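Probable protein phosphatase 2C 50 (Oryza sativa subsp. japonica, PDB 5ZCG) probably removes phosphate groups from phosphoserine and phosphothreonine residues of other proteins, as a magnesium-dependent phosphatase of the PP2C family. Local coordinates at residues G5-T9 / A297-M301; R32-R38 / L91-V97; V118-R124 / S134-T138; A176-H181 / E231-V235. The protein carries 5 engineered substitutions. All blocks are in the same frame, centred on the assembly; numbering follows the deposited sequence.

Interaction 1: residues G5-T9 / A297-M301; sequences GCAST and ADYLM
Ala7 and Met301 form the tight part of this strand-to-helix contact, in which the helix segment runs 27° from the direction of the strand at an axis separation of 7.2 Å. The methyl of Ala7 points into the helix: its CB lies 3.9 Å from Ala297 CB and 3.8 Å from Met301 SD, with Asp298 OD1 3.3 Å from the same CB. Met301 starts with CG anti to the backbone N (chi1 174°) and bends at chi3 (112°), which brings the thioether over the strand backbone. There Met301 SD sits 3.4 Å from Ser8 C and also 3.4 Å from Thr9 CG2, while CE reaches the Thr9 CB. Beyond this sulfur-centred patch the contact thins. Ser8 is exposed and, like Cys6, directs its CB away from the helix, and the partly exposed carboxylate of Asp298 has its polar partner within its own helix, where OD2 is bonded by Gln294. Helix 291-306 thus flanks the outermost strand 3-9 of the five-stranded antiparallel sheet; Ala297 and Leu300 also pack on the adjoining strand 313-319, and helix 257-274 takes up Tyr299 and Leu300.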
loop_
_atom_site.group_PDB
_atom_site.type_symbol
_atom_site.label_atom_id
_atom_site.label_comp_id
_atom_site.label_asym_id
_atom_site.label_seq_id
_atom_site.Cartn_x
_atom_site.Cartn_y
_atom_site.Cartn_z
ATOM N N GLY A 5 20.995 0.331 -11.809
ATOM C CA GLY A 5 21.428 0.787 -10.503
ATOM C C GLY A 5 20.225 1.040 -9.622
ATOM O O GLY A 5 19.136 1.365 -10.100
ATOM N N CYS A 6 20.435 0.890 -8.315
ATOM C CA CYS A 6 19.358 1.024 -7.341
ATOM C C CYS A 6 19.863 1.775 -6.119
ATOM O O CYS A 6 20.845 1.360 -5.496
ATOM C CB CYS A 6 18.809 -0.345 -6.934
ATOM S SG CYS A 6 17.403 -0.247 -5.806
ATOM N N ALA A 7 19.201 2.880 -5.788
ATOM C CA ALA A 7 19.493 3.658 -4.592
ATOM C C ALA A 7 18.229 3.778 -3.753
ATOM O O ALA A 7 17.173 4.147 -4.271
ATOM C CB ALA A 7 20.024 5.046 -4.953
ATOM N N SER A 8 18.337 3.478 -2.461
ATOM C CA SER A 8 17.191 3.546 -1.565
ATOM C C SER A 8 17.616 4.041 -0.188
ATOM O O SER A 8 18.703 3.710 0.291
ATOM C CB SER A 8 16.513 2.182 -1.436
ATOM O OG SER A 8 17.151 1.419 -0.431
ATOM N N THR A 9 16.753 4.841 0.437
ATOM C CA THR A 9 16.978 5.306 1.799
ATOM C C THR A 9 15.646 5.536 2.498
ATOM O O THR A 9 14.663 5.965 1.884
ATOM C CB THR A 9 17.808 6.601 1.848
ATOM O OG1 THR A 9 17.948 7.028 3.210
ATOM C CG2 THR A 9 17.137 7.715 1.043
ATOM N N ALA A 297 20.976 6.722 -10.115
ATOM C CA ALA A 297 19.982 6.457 -9.078
ATOM C C ALA A 297 20.341 7.161 -7.773
ATOM O O ALA A 297 19.463 7.707 -7.093
ATOM C CB ALA A 297 19.841 4.948 -8.864
ATOM N N ASP A 298 21.628 7.167 -7.415
ATOM C CA ASP A 298 22.076 7.876 -6.220
ATOM C C ASP A 298 21.807 9.369 -6.338
ATOM O O ASP A 298 21.382 10.011 -5.369
ATOM C CB ASP A 298 23.565 7.623 -5.986
ATOM C CG ASP A 298 23.829 6.330 -5.239
ATOM O OD1 ASP A 298 23.083 6.027 -4.283
ATOM O OD2 ASP A 298 24.788 5.619 -5.607
ATOM N N TYR A 299 22.063 9.943 -7.515
ATOM C CA TYR A 299 21.795 11.361 -7.720
ATOM C C TYR A 299 20.309 11.669 -7.593
ATOM O O TYR A 299 19.934 12.677 -6.991
ATOM C CB TYR A 299 22.328 11.798 -9.084
ATOM C CG TYR A 299 22.581 13.283 -9.213
ATOM C CD1 TYR A 299 21.534 14.169 -9.411
ATOM C CD2 TYR A 299 23.871 13.798 -9.144
ATOM C CE1 TYR A 299 21.755 15.521 -9.536
ATOM C CE2 TYR A 299 24.105 15.153 -9.268
ATOM C CZ TYR A 299 23.040 16.011 -9.461
ATOM O OH TYR A 299 23.251 17.363 -9.584
ATOM N N LEU A 300 19.443 10.817 -8.155
ATOM C CA LEU A 300 18.003 11.064 -8.040
ATOM C C LEU A 300 17.547 10.966 -6.586
ATOM O O LEU A 300 16.760 11.795 -6.112
ATOM C CB LEU A 300 17.220 10.084 -8.917
ATOM C CG LEU A 300 17.173 10.468 -10.404
ATOM C CD1 LEU A 300 16.535 9.370 -11.248
ATOM C CD2 LEU A 300 16.466 11.805 -10.629
ATOM N N MET A 301 18.033 9.952 -5.861
ATOM C CA MET A 301 17.754 9.833 -4.427
ATOM C C MET A 301 18.159 11.085 -3.662
ATOM O O MET A 301 17.340 11.689 -2.952
ATOM C CB MET A 301 18.481 8.604 -3.865
ATOM C CG MET A 301 18.406 8.435 -2.349
ATOM S SD MET A 301 18.812 6.762 -1.803
ATOM C CE MET A 301 20.359 7.047 -0.934
#

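Interaction 2: residues R32-R38 / L91-V97; sequences RLLASRR and LGEMGEV
The carbonyl oxygen of Gly95 is gripped end-on by Arg32, with NH1 and NH2 each 2.9 Å from Gly95 O and both arriving from the same face of the carbonyl plane. Arg32 NH2 also makes a nearly straight bond (178°) of 2.6 Å to Leu91 O, an acceptor that at the same time takes Met94 N and so closes the type I turn 91-94. Bends at chi2 and chi3 fold the Arg32 chain so that its guanidinium meets Leu91 O and Gly95 O at its edge, while CB rests 3.8 Å from Leu91 CD1. The guanidinium of Arg37 lies over one face of that of Arg32, its CZ 3.5 Å above the plane and displaced toward the rim, and donates weakly to Leu91 O from NH2 at 3.1 Å. Glu96 turns back to the start of helix 37-41, where OE2 accepts Arg38 N at 3.2 Å on its syn side, though 28° out of the carboxylate plane; Ser36, the N-cap, bonds Asp39 N through OG. Asp48 forms salt bridges with Arg32 NE and Arg37 NH2. The stacked guanidiniums thus share one carboxylate and the carbonyl oxygens of segment 91-97, which would probably stabilise their positive charge, and the negative charge of Glu96 would suit the positive end of the helix dipole.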
loop_
_atom_site.group_PDB
_atom_site.type_symbol
_atom_site.label_atom_id
_atom_site.label_comp_id
_atom_site.label_asym_id
_atom_site.label_seq_id
_atom_site.Cartn_x
_atom_site.Cartn_y
_atom_site.Cartn_z
ATOM N N ARG A 32 4.940 -15.782 -28.239
ATOM C CA ARG A 32 3.551 -15.653 -28.663
ATOM C C ARG A 32 2.837 -14.487 -27.986
ATOM O O ARG A 32 1.696 -14.192 -28.348
ATOM C CB ARG A 32 2.790 -16.958 -28.398
ATOM C CG ARG A 32 3.250 -18.133 -29.268
ATOM C CD ARG A 32 2.206 -18.499 -30.311
ATOM N NE ARG A 32 1.115 -19.270 -29.724
ATOM C CZ ARG A 32 -0.175 -19.009 -29.913
ATOM N NH1 ARG A 32 -0.546 -17.993 -30.684
ATOM N NH2 ARG A 32 -1.098 -19.768 -29.334
ATOM N N LEU A 33 3.452 -13.851 -26.989
ATOM C CA LEU A 33 2.926 -12.605 -26.448
ATOM C C LEU A 33 3.429 -11.374 -27.194
ATOM O O LEU A 33 2.950 -10.268 -26.924
ATOM C CB LEU A 33 3.281 -12.472 -24.962
ATOM C CG LEU A 33 2.621 -13.487 -24.026
ATOM C CD1 LEU A 33 3.165 -13.351 -22.606
ATOM C CD2 LEU A 33 1.105 -13.338 -24.052
ATOM N N LEU A 34 4.374 -11.535 -28.119
ATOM C CA LEU A 34 4.965 -10.418 -28.845
ATOM C C LEU A 34 4.690 -10.435 -30.342
ATOM O O LEU A 34 4.653 -9.365 -30.954
ATOM C CB LEU A 34 6.485 -10.378 -28.622
ATOM C CG LEU A 34 6.952 -10.328 -27.165
ATOM C CD1 LEU A 34 8.471 -10.352 -27.078
ATOM C CD2 LEU A 34 6.395 -9.096 -26.458
ATOM N N ALA A 35 4.494 -11.607 -30.950
ATOM C CA ALA A 35 4.219 -11.688 -32.377
ATOM C C ALA A 35 3.374 -12.925 -32.657
ATOM O O ALA A 35 3.362 -13.884 -31.879
ATOM C CB ALA A 35 5.513 -11.699 -33.192
ATOM N N SER A 36 2.645 -12.890 -33.769
ATOM C CA SER A 36 1.711 -13.972 -34.035
ATOM C C SER A 36 2.453 -15.235 -34.463
ATOM O O SER A 36 3.577 -15.193 -34.973
ATOM C CB SER A 36 0.710 -13.564 -35.116
ATOM O OG SER A 36 1.250 -13.775 -36.410
ATOM N N ARG A 37 1.799 -16.379 -34.242
ATOM C CA ARG A 37 2.367 -17.652 -34.676
ATOM C C ARG A 37 2.476 -17.716 -36.196
ATOM O O ARG A 37 3.443 -18.270 -36.735
ATOM C CB ARG A 37 1.524 -18.811 -34.143
ATOM C CG ARG A 37 1.900 -20.173 -34.731
ATOM C CD ARG A 37 0.906 -21.252 -34.324
ATOM N NE ARG A 37 1.086 -21.686 -32.941
ATOM C CZ ARG A 37 0.085 -21.896 -32.091
ATOM N NH1 ARG A 37 -1.168 -21.708 -32.481
ATOM N NH2 ARG A 37 0.335 -22.289 -30.848
ATOM N N ARG A 38 1.497 -17.141 -36.901
ATOM C CA ARG A 38 1.501 -17.162 -38.362
ATOM C C ARG A 38 2.721 -16.439 -38.929
ATOM O O ARG A 38 3.402 -16.949 -39.833
ATOM C CB ARG A 38 0.197 -16.538 -38.869
ATOM C CG ARG A 38 0.293 -15.774 -40.177
ATOM C CD ARG A 38 -0.909 -14.846 -40.346
ATOM N NE ARG A 38 -0.707 -13.550 -39.701
ATOM C CZ ARG A 38 -1.525 -13.023 -38.794
ATOM N NH1 ARG A 38 -2.614 -13.674 -38.411
ATOM N NH2 ARG A 38 -1.249 -11.835 -38.270
ATOM N N LEU A 91 -0.316 -21.585 -24.294
ATOM C CA LEU A 91 -0.395 -20.958 -25.606
ATOM C C LEU A 91 0.011 -21.927 -26.697
ATOM O O LEU A 91 -0.424 -21.784 -27.846
ATOM C CB LEU A 91 0.480 -19.706 -25.653
ATOM C CG LEU A 91 -0.083 -18.450 -24.985
ATOM C CD1 LEU A 91 0.854 -17.263 -25.197
ATOM C CD2 LEU A 91 -1.487 -18.137 -25.496
ATOM N N GLY A 92 0.826 -22.926 -26.356
ATOM C CA GLY A 92 1.053 -23.987 -27.325
ATOM C C GLY A 92 -0.198 -24.769 -27.692
ATOM O O GLY A 92 -0.187 -25.487 -28.700
ATOM N N GLU A 93 -1.270 -24.637 -26.910
ATOM C CA GLU A 93 -2.547 -25.289 -27.170
ATOM C C GLU A 93 -3.576 -24.384 -27.845
ATOM O O GLU A 93 -4.731 -24.794 -27.998
ATOM C CB GLU A 93 -3.129 -25.824 -25.861
ATOM C CG GLU A 93 -2.505 -27.110 -25.369
ATOM C CD GLU A 93 -3.103 -27.576 -24.056
ATOM O OE1 GLU A 93 -3.890 -26.812 -23.455
ATOM O OE2 GLU A 93 -2.790 -28.708 -23.628
ATOM N N MET A 94 -3.201 -23.170 -28.244
ATOM C CA MET A 94 -4.165 -22.196 -28.741
ATOM C C MET A 94 -3.752 -21.668 -30.105
ATOM O O MET A 94 -2.599 -21.791 -30.517
ATOM C CB MET A 94 -4.320 -21.017 -27.767
ATOM C CG MET A 94 -4.796 -21.405 -26.379
ATOM S SD MET A 94 -4.702 -20.026 -25.223
ATOM C CE MET A 94 -4.505 -20.901 -23.672
ATOM N N GLY A 95 -4.718 -21.086 -30.807
ATOM C CA GLY A 95 -4.471 -20.434 -32.078
ATOM C C GLY A 95 -4.003 -19.010 -31.883
ATOM O O GLY A 95 -3.324 -18.684 -30.904
ATOM N N GLU A 96 -4.392 -18.137 -32.811
ATOM C CA GLU A 96 -4.052 -16.730 -32.670
ATOM C C GLU A 96 -4.726 -16.156 -31.428
ATOM O O GLU A 96 -5.771 -16.635 -30.977
ATOM C CB GLU A 96 -4.442 -15.944 -33.920
ATOM C CG GLU A 96 -3.600 -16.271 -35.159
ATOM C CD GLU A 96 -2.099 -16.329 -34.885
ATOM O OE1 GLU A 96 -1.591 -15.518 -34.079
ATOM O OE2 GLU A 96 -1.420 -17.188 -35.489
ATOM N N VAL A 97 -4.109 -15.123 -30.872
ATOM C CA VAL A 97 -4.435 -14.638 -29.541
ATOM C C VAL A 97 -4.382 -13.117 -29.531
ATOM O O VAL A 97 -3.620 -12.499 -30.283
ATOM C CB VAL A 97 -3.461 -15.265 -28.509
ATOM C CG1 VAL A 97 -3.279 -14.391 -27.281
ATOM C CG2 VAL A 97 -3.928 -16.664 -28.117
#

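Interaction 3: residues V118-R124 / S134-T138; sequences VSGRVTR and SEPVT
Arg124 reaches Glu135 through a chi1 of 54°, which puts CG between its backbone N and carbonyl carbon, and a chain then extended from CG to NE; Val137, with chi1 of -50°, directs CG1 back over the guanidinium so delivered. The setting is a Schellman motif that ends helix 99-118, where Gly120 with its positive phi turns the chain away, followed by a short strand pair in which Arg124 bonds to Arg133 through the backbone. Segment 134-138 returns from that pair and lies against the helix end. Arg124 NH1 donates to Glu135 O at 2.8 Å and 159°, the oxygen lying in the guanidinium plane, and NH2 adds a weak bond to the same atom. Val137 CG1 is centred over one face of this group, 3.6 Å from Arg124 CZ, so the edge is held by a polar bond and the face by a methyl.

The helix end itself is met by the backbone: Val137 N donates to Val118 O at 2.9 Å. Lacking a side chain, Gly120 lets the returning chain pass very near, with its CA 3.4 Å from Ser134 O. The proline ring follows the same surface, Pro136 CG lying 3.4 Å from Ser119 O, and Thr123 CG2 meets Ser134 CB at the exposed margin. Val118 and Arg124 both pack on Tyr71 of helix 67-91, which places the contact at the end of the helical layer. On its buried side, Val118 CG1 touches Val137 CG2 at 3.7 Å.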
loop_
_atom_site.group_PDB
_atom_site.type_symbol
_atom_site.label_atom_id
_atom_site.label_comp_id
_atom_site.label_asym_id
_atom_site.label_seq_id
_atom_site.Cartn_x
_atom_site.Cartn_y
_atom_site.Cartn_z
ATOM N N VAL A 118 -0.779 -12.832 0.656
ATOM C CA VAL A 118 -0.595 -11.882 1.750
ATOM C C VAL A 118 -1.764 -11.963 2.720
ATOM O O VAL A 118 -1.574 -12.014 3.940
ATOM C CB VAL A 118 -0.409 -10.455 1.199
ATOM C CG1 VAL A 118 -0.701 -9.431 2.276
ATOM C CG2 VAL A 118 0.996 -10.282 0.660
ATOM N N SER A 119 -2.989 -12.021 2.194
ATOM C CA SER A 119 -4.183 -12.023 3.033
ATOM C C SER A 119 -4.546 -13.405 3.562
ATOM O O SER A 119 -5.554 -13.531 4.267
ATOM C CB SER A 119 -5.373 -11.448 2.263
ATOM O OG SER A 119 -5.642 -12.198 1.091
ATOM N N GLY A 120 -3.766 -14.435 3.244
ATOM C CA GLY A 120 -4.068 -15.762 3.743
ATOM C C GLY A 120 -5.241 -16.454 3.080
ATOM O O GLY A 120 -5.756 -17.433 3.627
ATOM N N ARG A 121 -5.685 -15.971 1.917
ATOM C CA ARG A 121 -6.771 -16.626 1.198
ATOM C C ARG A 121 -6.328 -17.901 0.490
ATOM O O ARG A 121 -7.166 -18.772 0.236
ATOM C CB ARG A 121 -7.393 -15.665 0.181
ATOM C CG ARG A 121 -7.901 -14.359 0.773
ATOM C CD ARG A 121 -8.984 -14.577 1.829
ATOM N NE ARG A 121 -8.962 -13.534 2.854
ATOM C CZ ARG A 121 -8.904 -13.762 4.164
ATOM N NH1 ARG A 121 -8.865 -15.005 4.629
ATOM N NH2 ARG A 121 -8.888 -12.743 5.014
ATOM N N VAL A 122 -5.043 -18.023 0.153
ATOM C CA VAL A 122 -4.486 -19.230 -0.441
ATOM C C VAL A 122 -3.227 -19.604 0.327
ATOM O O VAL A 122 -2.635 -18.788 1.039
ATOM C CB VAL A 122 -4.164 -19.071 -1.945
ATOM C CG1 VAL A 122 -5.424 -18.772 -2.744
ATOM C CG2 VAL A 122 -3.113 -17.990 -2.156
ATOM N N THR A 123 -2.816 -20.858 0.169
ATOM C CA THR A 123 -1.607 -21.347 0.812
ATOM C C THR A 123 -0.380 -20.972 -0.012
ATOM O O THR A 123 -0.438 -20.865 -1.241
ATOM C CB THR A 123 -1.671 -22.864 0.998
ATOM O OG1 THR A 123 -2.074 -23.472 -0.232
ATOM C CG2 THR A 123 -2.675 -23.227 2.082
ATOM N N ARG A 124 0.737 -20.767 0.679
ATOM C CA ARG A 124 1.991 -20.385 0.046
ATOM C C ARG A 124 3.092 -21.339 0.491
ATOM O O ARG A 124 3.000 -21.960 1.551
ATOM C CB ARG A 124 2.360 -18.916 0.366
ATOM C CG ARG A 124 2.393 -18.567 1.852
ATOM C CD ARG A 124 2.739 -17.096 2.090
ATOM N NE ARG A 124 3.015 -16.795 3.491
ATOM C CZ ARG A 124 2.084 -16.737 4.436
ATOM N NH1 ARG A 124 0.809 -16.976 4.137
ATOM N NH2 ARG A 124 2.432 -16.459 5.682
ATOM N N SER A 134 -0.057 -20.707 5.477
ATOM C CA SER A 134 -1.470 -20.445 5.198
ATOM C C SER A 134 -2.107 -19.195 5.807
ATOM O O SER A 134 -2.961 -18.578 5.181
ATOM C CB SER A 134 -2.307 -21.665 5.583
ATOM O OG SER A 134 -2.565 -21.676 6.971
ATOM N N GLU A 135 -1.715 -18.828 7.019
ATOM C CA GLU A 135 -2.302 -17.669 7.672
ATOM C C GLU A 135 -1.757 -16.395 7.031
ATOM O O GLU A 135 -0.720 -16.428 6.364
ATOM C CB GLU A 135 -2.010 -17.695 9.174
ATOM C CG GLU A 135 -0.659 -18.277 9.541
ATOM C CD GLU A 135 -0.474 -18.403 11.039
ATOM O OE1 GLU A 135 -1.418 -18.038 11.767
ATOM O OE2 GLU A 135 0.605 -18.849 11.490
ATOM N N PRO A 136 -2.451 -15.262 7.188
ATOM C CA PRO A 136 -1.989 -14.024 6.538
ATOM C C PRO A 136 -0.572 -13.658 6.949
ATOM O O PRO A 136 -0.131 -13.942 8.067
ATOM C CB PRO A 136 -2.998 -12.971 7.018
ATOM C CG PRO A 136 -4.208 -13.754 7.425
ATOM C CD PRO A 136 -3.684 -15.042 7.968
ATOM N N VAL A 137 0.152 -13.020 6.025
ATOM C CA VAL A 137 1.542 -12.689 6.314
ATOM C C VAL A 137 1.627 -11.644 7.420
ATOM O O VAL A 137 2.562 -11.670 8.229
ATOM C CB VAL A 137 2.279 -12.231 5.038
ATOM C CG1 VAL A 137 2.049 -13.226 3.905
ATOM C CG2 VAL A 137 1.865 -10.822 4.629
ATOM N N THR A 138 0.654 -10.742 7.504
ATOM C CA THR A 138 0.689 -9.674 8.498
ATOM C C THR A 138 -0.727 -9.135 8.688
ATOM O O THR A 138 -1.702 -9.721 8.205
ATOM C CB THR A 138 1.682 -8.579 8.085
ATOM O OG1 THR A 138 1.820 -7.627 9.150
ATOM C CG2 THR A 138 1.212 -7.872 6.822
#

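Interaction 4: residues A176-H181 / E231-V235; sequences ALSIDH and EVMVV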
loop_
_atom_site.group_PDB
_atom_site.type_symbol
_atom_site.label_atom_id
_atom_site.label_comp_id
_atom_site.label_asym_id
_atom_site.label_seq_id
_atom_site.Cartn_x
_atom_site.Cartn_y
_atom_site.Cartn_z
ATOM N N ALA A 176 5.314 8.619 -19.708
ATOM C CA ALA A 176 4.751 7.939 -18.548
ATOM C C ALA A 176 4.292 6.539 -18.947
ATOM O O ALA A 176 3.451 6.385 -19.838
ATOM C CB ALA A 176 3.592 8.746 -17.970
ATOM N N LEU A 177 4.847 5.520 -18.289
ATOM C CA LEU A 177 4.480 4.134 -18.543
ATOM C C LEU A 177 3.491 3.600 -17.520
ATOM O O LEU A 177 3.130 2.418 -17.572
ATOM C CB LEU A 177 5.734 3.253 -18.573
ATOM C CG LEU A 177 6.703 3.516 -19.729
ATOM C CD1 LEU A 177 7.759 2.424 -19.815
ATOM C CD2 LEU A 177 5.958 3.642 -21.051
ATOM N N SER A 178 3.039 4.447 -16.601
ATOM C CA SER A 178 2.089 4.063 -15.573
ATOM C C SER A 178 1.369 5.320 -15.113
ATOM O O SER A 178 1.982 6.389 -15.014
ATOM C CB SER A 178 2.792 3.384 -14.392
ATOM O OG SER A 178 3.568 4.312 -13.645
ATOM N N ILE A 179 0.076 5.191 -14.842
ATOM C CA ILE A 179 -0.736 6.290 -14.336
ATOM C C ILE A 179 -1.052 5.994 -12.878
ATOM O O ILE A 179 -1.613 4.938 -12.559
ATOM C CB ILE A 179 -2.017 6.478 -15.161
ATOM C CG1 ILE A 179 -1.675 6.634 -16.644
ATOM C CG2 ILE A 179 -2.782 7.696 -14.679
ATOM C CD1 ILE A 179 -2.214 5.521 -17.511
ATOM N N ASP A 180 -0.704 6.936 -12.001
ATOM C CA ASP A 180 -0.894 6.759 -10.567
ATOM C C ASP A 180 -2.342 6.422 -10.249
ATOM O O ASP A 180 -3.271 7.031 -10.784
ATOM C CB ASP A 180 -0.488 8.030 -9.816
ATOM C CG ASP A 180 0.982 8.368 -9.983
ATOM O OD1 ASP A 180 1.674 7.676 -10.763
ATOM O OD2 ASP A 180 1.443 9.332 -9.333
ATOM N N HIS A 181 -2.531 5.437 -9.371
ATOM C CA HIS A 181 -3.868 5.080 -8.905
ATOM C C HIS A 181 -4.208 5.966 -7.711
ATOM O O HIS A 181 -4.092 5.580 -6.545
ATOM C CB HIS A 181 -3.945 3.597 -8.565
ATOM C CG HIS A 181 -3.832 2.708 -9.762
ATOM N ND1 HIS A 181 -2.918 1.682 -9.845
ATOM C CD2 HIS A 181 -4.504 2.712 -10.937
ATOM C CE1 HIS A 181 -3.041 1.080 -11.015
ATOM N NE2 HIS A 181 -3.994 1.687 -11.698
ATOM N N GLU A 231 -2.519 -2.025 -13.841
ATOM C CA GLU A 231 -2.648 -1.507 -15.193
ATOM C C GLU A 231 -1.364 -1.838 -15.943
ATOM O O GLU A 231 -0.261 -1.610 -15.428
ATOM C CB GLU A 231 -2.911 -0.001 -15.195
ATOM C CG GLU A 231 -4.388 0.356 -15.277
ATOM C CD GLU A 231 -4.653 1.840 -15.075
ATOM O OE1 GLU A 231 -4.142 2.655 -15.874
ATOM O OE2 GLU A 231 -5.374 2.188 -14.114
ATOM N N VAL A 232 -1.512 -2.401 -17.137
ATOM C CA VAL A 232 -0.403 -2.972 -17.891
ATOM C C VAL A 232 -0.180 -2.171 -19.168
ATOM O O VAL A 232 -1.133 -1.767 -19.843
ATOM C CB VAL A 232 -0.671 -4.458 -18.201
ATOM C CG1 VAL A 232 0.518 -5.100 -18.921
ATOM C CG2 VAL A 232 -0.997 -5.209 -16.911
ATOM N N MET A 233 1.090 -1.947 -19.496
ATOM C CA MET A 233 1.489 -1.280 -20.726
ATOM C C MET A 233 2.590 -2.092 -21.394
ATOM O O MET A 233 3.542 -2.513 -20.730
ATOM C CB MET A 233 1.967 0.149 -20.448
ATOM C CG MET A 233 1.730 1.124 -21.593
ATOM S SD MET A 233 2.071 2.836 -21.120
ATOM C CE MET A 233 0.864 3.088 -19.823
ATOM N N VAL A 234 2.441 -2.345 -22.692
ATOM C CA VAL A 234 3.447 -3.037 -23.494
ATOM C C VAL A 234 4.084 -2.018 -24.429
ATOM O O VAL A 234 3.393 -1.411 -25.255
ATOM C CB VAL A 234 2.839 -4.205 -24.289
ATOM C CG1 VAL A 234 3.930 -4.949 -25.047
ATOM C CG2 VAL A 234 2.084 -5.145 -23.367
ATOM N N VAL A 235 5.391 -1.807 -24.295
ATOM C CA VAL A 235 6.058 -0.774 -25.082
ATOM C C VAL A 235 7.255 -1.382 -25.807
ATOM O O VAL A 235 8.233 -1.808 -25.173
ATOM C CB VAL A 235 6.449 0.438 -24.211
ATOM C CG1 VAL A 235 7.128 0.013 -22.927
ATOM C CG2 VAL A 235 7.338 1.401 -24.985
HETATM O O HOH W 1 0.975 0.610 -16.518
HETATM O O HOH W 2 -1.178 2.607 -14.344
#
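Met233, Leu177 and Glu231 carry most of this contact between segment 176-181, a loop that leaves strand 173-176, and the strand that runs nearly antiparallel to it. Bent at chi3 (-62°), the Met233 thioether folds over the backbone of Leu177, bringing CE 3.3 Å from Leu177 O. The leucine branches divide their work: Leu177 CD2 lies 4.0 Å from Met233 SD, whereas Leu177 CD1 lies 4.0 Å from Val235 CG1, each pair crossing at about a right angle. Glu231 supplies the polar end. Its OE2 accepts His181 NE2 at 2.8 Å with an N-H...O angle of 140°; the oxygen is in the ring plane, but the donor stands above the carboxylate plane, the two planes being 69° apart. Two waters bridge the segments: one joins backbone to backbone, donating to Leu177 O (3.0 Å) and Glu231 O (2.8 Å); the other accepts from Ile179 N at 2.9 Å and donates weakly to the side-chain atom Glu231 OE1.

Backbone bonds of Leu177 to Ile166, and of Glu231 and Met233 to Asn160 and Val158, tie the segments to different sheets of the PP2C beta sandwich, which the contact joins with Leu177 and His181 buried and Ile179 exposed. Glu231 OE2 is also in a salt bridge with Arg185, and His181 ND1 is bonded to Gly162 N. The imidazole is therefore fixed at both nitrogens, with NE2 as donor, and Glu231 links it to Arg185.

Interaction 1 joins the first strand of the chain to its last helix, and interactions 2, 3 and 4 are nested within the loop it closes, following one another along the chain. Interactions 1 and 2 lie on opposite sides of the chain's centre, their own centres 39 Å apart. Interactions 2 and 4 come nearest, with about 5 Å between their closest atoms but no touch; interaction 3 stays at least about 16 Å from the others by nearest atoms. A bound magnesium ion lies about 11 Å from the Thr9 side chain, and one lies about 13 Å from those of His181 and of Thr138; the metal-site residues Asp61, Gly62, Asp249 and Asp311 belong to none of the four contacts.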